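Local coordinates for MAU2 chromatid cohesion factor homolog (PDB 4XDN), which forms a complex with SCC2 that is required for the association of cohesin with chromosomes, and so takes part in sister chromatid cohesion, at residues V32-A43 with L62-L73. Residues are numbered along the deposited sequence; the frame is centred on the assembly and turned at random.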
# COMPACT_ATOMS: atom_id res chain seq x y z
N VAL A 32 20.74 -38.92 9.23
CA VAL A 32 20.45 -37.78 10.10
C VAL A 32 20.06 -36.57 9.27
O VAL A 32 19.12 -35.85 9.62
CB VAL A 32 21.67 -37.43 10.99
CG1 VAL A 32 21.41 -36.16 11.79
CG2 VAL A 32 21.99 -38.58 11.92
N TYR A 33 20.78 -36.37 8.18
CA TYR A 33 20.53 -35.25 7.28
C TYR A 33 19.14 -35.35 6.66
O TYR A 33 18.40 -34.37 6.61
CB TYR A 33 21.59 -35.20 6.18
CG TYR A 33 21.34 -34.14 5.13
CD1 TYR A 33 21.36 -32.79 5.46
CD2 TYR A 33 21.11 -34.49 3.80
CE1 TYR A 33 21.13 -31.82 4.50
CE2 TYR A 33 20.89 -33.53 2.84
CZ TYR A 33 20.90 -32.19 3.19
OH TYR A 33 20.68 -31.23 2.23
N HIS A 34 18.78 -36.54 6.20
CA HIS A 34 17.48 -36.76 5.57
C HIS A 34 16.34 -36.67 6.58
O HIS A 34 15.23 -36.28 6.23
CB HIS A 34 17.44 -38.11 4.85
CG HIS A 34 18.35 -38.19 3.67
ND1 HIS A 34 18.89 -37.06 3.08
CD2 HIS A 34 18.82 -39.24 2.96
CE1 HIS A 34 19.66 -37.42 2.06
NE2 HIS A 34 19.62 -38.74 1.96
N LEU A 35 16.61 -37.04 7.83
CA LEU A 35 15.62 -36.91 8.89
C LEU A 35 15.32 -35.44 9.17
O LEU A 35 14.17 -35.05 9.33
CB LEU A 35 16.08 -37.60 10.17
CG LEU A 35 15.89 -39.11 10.23
CD1 LEU A 35 16.63 -39.69 11.42
CD2 LEU A 35 14.41 -39.47 10.31
N ALA A 36 16.38 -34.63 9.23
CA ALA A 36 16.24 -33.19 9.40
C ALA A 36 15.38 -32.61 8.29
O ALA A 36 14.56 -31.72 8.52
CB ALA A 36 17.60 -32.52 9.43
N GLN A 37 15.57 -33.13 7.08
CA GLN A 37 14.79 -32.69 5.93
C GLN A 37 13.36 -33.20 6.01
O GLN A 37 12.42 -32.47 5.69
CB GLN A 37 15.44 -33.16 4.63
CG GLN A 37 16.75 -32.45 4.30
CD GLN A 37 17.27 -32.80 2.92
OE1 GLN A 37 17.18 -33.95 2.48
NE2 GLN A 37 17.83 -31.82 2.23
N GLU A 38 13.18 -34.45 6.45
CA GLU A 38 11.85 -35.04 6.52
C GLU A 38 10.99 -34.31 7.54
O GLU A 38 9.83 -33.99 7.26
CB GLU A 38 11.93 -36.53 6.88
CG GLU A 38 10.56 -37.17 7.12
CD GLU A 38 10.61 -38.69 7.23
OE1 GLU A 38 11.69 -39.24 7.55
OE2 GLU A 38 9.56 -39.33 7.00
N TYR A 39 11.54 -34.04 8.72
CA TYR A 39 10.82 -33.32 9.76
C TYR A 39 10.38 -31.95 9.27
O TYR A 39 9.25 -31.51 9.52
CB TYR A 39 11.69 -33.18 11.02
CG TYR A 39 11.88 -34.46 11.80
CD1 TYR A 39 10.79 -35.26 12.13
CD2 TYR A 39 13.14 -34.85 12.22
CE1 TYR A 39 10.97 -36.43 12.85
CE2 TYR A 39 13.32 -36.02 12.94
CZ TYR A 39 12.23 -36.80 13.25
OH TYR A 39 12.41 -37.96 13.97
N ARG A 40 11.27 -31.27 8.56
CA ARG A 40 10.98 -29.95 8.01
C ARG A 40 9.90 -30.02 6.94
O ARG A 40 8.90 -29.32 7.01
CB ARG A 40 12.25 -29.32 7.43
CG ARG A 40 12.05 -27.96 6.75
CD ARG A 40 13.22 -27.63 5.83
NE ARG A 40 13.38 -28.64 4.78
CZ ARG A 40 14.51 -28.89 4.14
NH1 ARG A 40 15.62 -28.22 4.43
NH2 ARG A 40 14.54 -29.83 3.21
N ASP A 41 10.12 -30.88 5.95
CA ASP A 41 9.23 -30.96 4.79
C ASP A 41 7.85 -31.46 5.18
O ASP A 41 6.86 -31.17 4.50
CB ASP A 41 9.84 -31.86 3.72
CG ASP A 41 11.14 -31.32 3.15
OD1 ASP A 41 11.39 -30.10 3.31
OD2 ASP A 41 11.90 -32.10 2.56
N HIS A 42 7.77 -32.21 6.28
CA HIS A 42 6.49 -32.70 6.77
C HIS A 42 5.74 -31.59 7.50
O HIS A 42 4.51 -31.55 7.48
CB HIS A 42 6.68 -33.90 7.69
CG HIS A 42 5.42 -34.64 7.97
ND1 HIS A 42 4.81 -35.46 7.04
CD2 HIS A 42 4.62 -34.67 9.07
CE1 HIS A 42 3.71 -35.97 7.56
NE2 HIS A 42 3.57 -35.50 8.79
N ALA A 43 6.49 -30.71 8.16
CA ALA A 43 5.89 -29.54 8.79
C ALA A 43 5.28 -28.63 7.73
O ALA A 43 4.20 -28.07 7.93
CB ALA A 43 6.91 -28.80 9.63
N LEU A 62 7.99 -30.48 15.07
CA LEU A 62 8.71 -30.99 13.90
C LEU A 62 9.89 -30.08 13.55
O LEU A 62 10.99 -30.57 13.28
CB LEU A 62 7.77 -31.11 12.71
CG LEU A 62 6.68 -32.18 12.83
CD1 LEU A 62 5.60 -31.96 11.79
CD2 LEU A 62 7.28 -33.57 12.70
N MET A 63 9.65 -28.77 13.56
CA MET A 63 10.71 -27.81 13.23
C MET A 63 11.83 -27.87 14.26
O MET A 63 13.01 -27.75 13.92
CB MET A 63 10.14 -26.39 13.17
CG MET A 63 9.25 -26.13 11.96
SD MET A 63 10.08 -26.47 10.40
CE MET A 63 8.86 -25.85 9.24
N ASN A 64 11.46 -28.06 15.52
CA ASN A 64 12.43 -28.20 16.59
C ASN A 64 13.35 -29.39 16.32
O ASN A 64 14.58 -29.26 16.35
CB ASN A 64 11.73 -28.37 17.93
CG ASN A 64 12.66 -28.20 19.11
OD1 ASN A 64 13.56 -27.36 19.10
ND2 ASN A 64 12.45 -29.01 20.15
N MET A 65 12.75 -30.54 16.04
CA MET A 65 13.51 -31.74 15.71
C MET A 65 14.41 -31.52 14.50
O MET A 65 15.58 -31.91 14.52
CB MET A 65 12.58 -32.92 15.46
CG MET A 65 12.11 -33.61 16.73
SD MET A 65 13.45 -34.38 17.66
CE MET A 65 13.98 -35.63 16.49
N SER A 66 13.88 -30.89 13.46
CA SER A 66 14.66 -30.64 12.25
C SER A 66 15.90 -29.82 12.57
O SER A 66 17.00 -30.15 12.14
CB SER A 66 13.81 -29.91 11.21
OG SER A 66 14.61 -29.55 10.09
N ILE A 67 15.72 -28.74 13.33
CA ILE A 67 16.82 -27.87 13.71
C ILE A 67 17.83 -28.63 14.56
O ILE A 67 19.04 -28.51 14.35
CB ILE A 67 16.31 -26.64 14.48
CG1 ILE A 67 15.49 -25.75 13.54
CG2 ILE A 67 17.47 -25.83 15.05
CD1 ILE A 67 14.64 -24.72 14.26
N GLN A 68 17.34 -29.41 15.52
CA GLN A 68 18.22 -30.13 16.43
C GLN A 68 19.03 -31.19 15.69
O GLN A 68 20.19 -31.45 16.02
CB GLN A 68 17.41 -30.78 17.56
CG GLN A 68 16.61 -29.78 18.40
CD GLN A 68 17.05 -29.68 19.85
OE1 GLN A 68 17.95 -30.39 20.30
NE2 GLN A 68 16.42 -28.78 20.59
N MET A 69 18.42 -31.79 14.67
CA MET A 69 19.12 -32.78 13.85
C MET A 69 20.20 -32.11 13.01
O MET A 69 21.30 -32.66 12.84
CB MET A 69 18.12 -33.52 12.95
CG MET A 69 17.13 -34.40 13.72
SD MET A 69 17.84 -35.91 14.40
CE MET A 69 17.54 -37.05 13.06
N PHE A 70 19.91 -30.91 12.50
CA PHE A 70 20.91 -30.12 11.79
C PHE A 70 22.07 -29.76 12.72
O PHE A 70 23.24 -29.88 12.35
CB PHE A 70 20.30 -28.84 11.22
CG PHE A 70 19.55 -29.04 9.93
CD1 PHE A 70 20.09 -29.77 8.88
CD2 PHE A 70 18.29 -28.48 9.76
CE1 PHE A 70 19.40 -29.94 7.70
CE2 PHE A 70 17.59 -28.65 8.58
CZ PHE A 70 18.14 -29.38 7.55
N GLN A 71 21.73 -29.30 13.92
CA GLN A 71 22.74 -28.93 14.91
C GLN A 71 23.60 -30.13 15.26
O GLN A 71 24.79 -30.01 15.53
CB GLN A 71 22.08 -28.36 16.16
CG GLN A 71 21.50 -26.97 15.95
CD GLN A 71 20.78 -26.43 17.17
OE1 GLN A 71 20.15 -27.17 17.92
NE2 GLN A 71 20.87 -25.12 17.37
N LEU A 72 22.97 -31.30 15.25
CA LEU A 72 23.65 -32.55 15.53
C LEU A 72 24.79 -32.77 14.53
O LEU A 72 25.88 -33.18 14.91
CB LEU A 72 22.65 -33.71 15.46
CG LEU A 72 22.79 -34.89 16.42
CD1 LEU A 72 22.91 -34.46 17.87
CD2 LEU A 72 21.58 -35.79 16.23
N LEU A 73 24.52 -32.48 13.26
CA LEU A 73 25.52 -32.63 12.22
C LEU A 73 26.70 -31.68 12.43
O LEU A 73 27.86 -32.08 12.30
CB LEU A 73 24.90 -32.38 10.84
CG LEU A 73 23.92 -33.44 10.34
CD1 LEU A 73 23.23 -32.98 9.06
CD2 LEU A 73 24.62 -34.77 10.11
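Ala36 and Ser66 bring the two antiparallel helices closest, the segment axes passing within 7.8 Å. Their directions differ by 158°. A chi1 of 174° turns Ser66 OG away from its own backbone N, to the side where it donates to Ala36 O at 2.7 Å, tilted 28° from the carbonyl plane; that carbonyl also receives a weak helical bond from Arg40 N. Ala36 CB stands almost over the centre of the Phe70 ring, 3.6 Å from its centroid, a CH-pi contact, while Tyr33 CE1 and Arg40 NH1 lie at the edge of the same ring. Tyr39 is a knob among Leu62, Met65, Ser66 and Met69: Met65 CB lies over one face of its ring, off centre, and two kinks further along that chain fold Met65 CE back to 3.6 Å from Tyr39 CE2. Met69 is the reciprocal knob, among Val32, Leu35, Ala36 and Tyr39, its CE pressed unusually tightly on Leu35 CD1 (3.2 Å). Val32 CG1 and Leu73 CD2 meet at one end, and Ala43 CB packs on Met63 CE at the other. Such interlocking joins helices 29-45 and 53-76 as an antiparallel hairpin near the N-terminus. Beside it packs helix 81-98, whose Glu90 hydrogen-bonds Tyr33 OH and forms a salt bridge with Arg40 NH1; strand 26-28 touches Val32 and Leu35, and the backbone of another protein's chain hydrogen-bonds Tyr39 OH and His42 NE2.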